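Local coordinates for protein disulfide isomerase (Pseudomonas aeruginosa, PDB 4N30) that probably acts as a periplasmic thiol-disulfide oxidoreductase of the DsbA subfamily, built on a thioredoxin fold, at residues Val109-Ile114 with Glu155-Asp160. Sequence-based numbering, arbitrary orientation.
Sequences VECAGI and EKCAKD
Cys-111 sends SG beside its backbone N (chi1 -72°), while Cys-157 holds SG anti to its own N (chi1 171°). Both CB atoms lean toward the other helix, and the two sulfurs meet in a disulfide. The bond from Cys-111 SG to Cys-157 SG is 2.0 Å long. Its torsion of -80° is near the relaxed right angle and gives the bridge a left-handed twist. The CA atoms of Cys-111 and Cys-157 stand 5.9 Å apart, and the axes of segments 109-114 and 155-160 come within 8.8 Å of each other. The two cysteines make up nearly all of the contact, and a few small touches around the sulfurs add the rest. CD1 of Ile-114, one turn on from Cys-111, reaches SG of Cys-157 at 4.1 Å. On the other helix, CB of Ala-158 lies 4.5 Å from Cys-111 SG. This bridge is distinct from the CxxC motif that is probably the redox site, as in other DsbA proteins. The disulfide ties the long helix 99-131 to the end of helix 151-160, both in the helical part of the fold. Leu-154 of helix 151-160 and Ile-164 of helix 162-177 also pack on Cys-111. On helix 99-131, neighbouring Glu-110 hydrogen-bonds His-92 at the end of sheet strand 86-92.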
ATOM      1  N   VAL A 109      -5.674  -0.228   8.851  1.00  9.98           N
ATOM      2  CA  VAL A 109      -6.074   0.295   7.545  1.00 10.59           C
ATOM      3  C   VAL A 109      -6.988  -0.777   6.816  1.00 11.67           C
ATOM      4  O   VAL A 109      -7.948  -0.423   6.096  1.00 11.23           O
ATOM      5  CB  VAL A 109      -4.954   0.798   6.616  1.00 12.00           C
ATOM      6  CG1 VAL A 109      -4.227   1.953   7.260  1.00 14.09           C
ATOM      7  CG2 VAL A 109      -4.004  -0.312   6.200  1.00 13.68           C
ATOM      8  N   GLU A 110      -6.696  -2.077   7.005  1.00 10.33           N
ATOM      9  CA  GLU A 110      -7.604  -3.109   6.437  1.00 11.40           C
ATOM     10  C   GLU A 110      -8.986  -2.950   7.078  1.00 12.89           C
ATOM     11  O   GLU A 110     -10.022  -3.059   6.358  1.00 12.75           O
ATOM     12  CB  GLU A 110      -7.065  -4.507   6.684  1.00 11.27           C
ATOM     13  CG  GLU A 110      -5.759  -4.851   5.943  1.00 12.85           C
ATOM     14  CD  GLU A 110      -5.996  -4.847   4.420  1.00 12.54           C
ATOM     15  OE1 GLU A 110      -7.096  -5.235   3.971  1.00 15.56           O
ATOM     16  OE2 GLU A 110      -5.234  -4.223   3.669  1.00 14.74           O
ATOM     17  N   CYS A 111      -9.016  -2.744   8.399  1.00 10.93           N
ATOM     18  CA  CYS A 111     -10.323  -2.623   9.079  1.00 11.32           C
ATOM     19  C   CYS A 111     -11.017  -1.396   8.629  1.00 11.83           C
ATOM     20  O   CYS A 111     -12.298  -1.385   8.604  1.00 12.37           O
ATOM     21  CB  CYS A 111     -10.011  -2.714  10.585  1.00 11.82           C
ATOM     22  SG  CYS A 111      -9.556  -4.348  11.100  1.00 12.74           S
ATOM     23  N   ALA A 112     -10.336  -0.306   8.271  1.00 11.71           N
ATOM     24  CA  ALA A 112     -10.940   0.862   7.684  1.00 11.30           C
ATOM     25  C   ALA A 112     -11.531   0.560   6.353  1.00 11.88           C
ATOM     26  O   ALA A 112     -12.713   1.083   6.045  1.00 12.72           O
ATOM     27  CB  ALA A 112      -9.919   2.002   7.591  1.00 12.91           C
ATOM     28  N   GLY A 113     -10.863  -0.208   5.548  1.00 11.51           N
ATOM     29  CA  GLY A 113     -11.406  -0.662   4.277  1.00 14.17           C
ATOM     30  C   GLY A 113     -12.728  -1.403   4.439  1.00 14.37           C
ATOM     31  O   GLY A 113     -13.624  -1.285   3.601  1.00 14.71           O
ATOM     32  N   ILE A 114     -12.817  -2.266   5.442  1.00 12.76           N
ATOM     33  CA  ILE A 114     -14.105  -2.953   5.758  1.00 12.48           C
ATOM     34  C   ILE A 114     -15.151  -1.922   6.013  1.00 14.11           C
ATOM     35  O   ILE A 114     -16.330  -2.145   5.519  1.00 13.22           O
ATOM     36  CB  ILE A 114     -13.906  -3.956   6.897  1.00 13.38           C
ATOM     37  CG1 ILE A 114     -13.123  -5.146   6.447  1.00 14.61           C
ATOM     38  CG2 ILE A 114     -15.307  -4.325   7.550  1.00 14.46           C
ATOM     39  CD1 ILE A 114     -12.901  -6.150   7.556  1.00 17.41           C
ATOM     40  N   GLU A 155     -11.042  -0.651  16.325  1.00 14.90           N
ATOM     41  CA  GLU A 155     -10.080  -1.315  17.202  1.00 17.76           C
ATOM     42  C   GLU A 155     -10.369  -2.778  17.418  1.00 15.22           C
ATOM     43  O   GLU A 155      -9.492  -3.607  17.520  1.00 16.39           O
ATOM     44  CB  GLU A 155     -10.058  -0.597  18.552  1.00 20.10           C
ATOM     45  CG  GLU A 155      -9.526   0.851  18.456  1.00 25.49           C
ATOM     46  CD  GLU A 155      -9.872   1.756  19.643  1.00 35.23           C
ATOM     47  OE1 GLU A 155     -10.259   1.244  20.723  1.00 37.05           O
ATOM     48  OE2 GLU A 155      -9.764   3.003  19.482  1.00 35.33           O
ATOM     49  N   LYS A 156     -11.670  -3.140  17.534  1.00 14.31           N
ATOM     50  CA  LYS A 156     -11.969  -4.527  17.675  1.00 13.17           C
ATOM     51  C   LYS A 156     -11.531  -5.337  16.484  1.00 11.10           C
ATOM     52  O   LYS A 156     -11.077  -6.463  16.613  1.00 13.51           O
ATOM     53  CB  LYS A 156     -13.478  -4.703  17.999  1.00 13.72           C
ATOM     54  CG  LYS A 156     -13.772  -6.152  18.279  1.00 14.44           C
ATOM     55  CD  LYS A 156     -15.257  -6.441  18.533  1.00 16.83           C
ATOM     56  CE  LYS A 156     -15.768  -5.678  19.714  1.00 17.10           C
ATOM     57  NZ  LYS A 156     -17.152  -6.164  20.120  1.00 17.86           N
ATOM     58  N   CYS A 157     -11.845  -4.805  15.298  1.00 12.43           N
ATOM     59  CA  CYS A 157     -11.449  -5.503  14.100  1.00 12.04           C
ATOM     60  C   CYS A 157      -9.889  -5.695  14.023  1.00 12.56           C
ATOM     61  O   CYS A 157      -9.447  -6.790  13.685  1.00 13.12           O
ATOM     62  CB  CYS A 157     -11.972  -4.668  12.918  1.00 12.29           C
ATOM     63  SG  CYS A 157     -11.339  -5.236  11.266  1.00 13.21           S
ATOM     64  N   ALA A 158      -9.159  -4.657  14.435  1.00 13.66           N
ATOM     65  CA  ALA A 158      -7.674  -4.844  14.394  1.00 13.95           C
ATOM     66  C   ALA A 158      -7.265  -5.904  15.376  1.00 17.12           C
ATOM     67  O   ALA A 158      -6.338  -6.690  15.057  1.00 19.00           O
ATOM     68  CB  ALA A 158      -6.989  -3.545  14.659  1.00 16.74           C
ATOM     69  N   LYS A 159      -7.919  -6.008  16.528  1.00 15.24           N
ATOM     70  CA  LYS A 159      -7.621  -7.045  17.484  1.00 17.22           C
ATOM     71  C   LYS A 159      -8.029  -8.451  17.064  1.00 18.12           C
ATOM     72  O   LYS A 159      -7.341  -9.457  17.354  1.00 20.21           O
ATOM     73  CB  LYS A 159      -8.253  -6.627  18.853  1.00 19.43           C
ATOM     74  CG  LYS A 159      -7.958  -7.567  20.036  1.00 24.59           C
ATOM     75  CD  LYS A 159      -8.495  -7.005  21.365  1.00 27.16           C
ATOM     76  CE  LYS A 159      -9.998  -7.087  21.546  1.00 28.69           C
ATOM     77  NZ  LYS A 159     -10.553  -8.470  21.620  1.00 32.27           N
ATOM     78  N   ASP A 160      -9.206  -8.593  16.445  1.00 15.81           N
ATOM     79  CA  ASP A 160      -9.860  -9.887  16.359  1.00 17.00           C
ATOM     80  C   ASP A 160      -9.937 -10.473  14.965  1.00 15.51           C
ATOM     81  O   ASP A 160     -10.059 -11.665  14.829  1.00 17.90           O
ATOM     82  CB  ASP A 160     -11.324  -9.859  16.889  1.00 15.62           C
ATOM     83  CG  ASP A 160     -11.448  -9.633  18.347  1.00 18.43           C
ATOM     84  OD1 ASP A 160     -10.425  -9.691  19.078  1.00 20.91           O
ATOM     85  OD2 ASP A 160     -12.589  -9.372  18.789  1.00 19.08           O
TER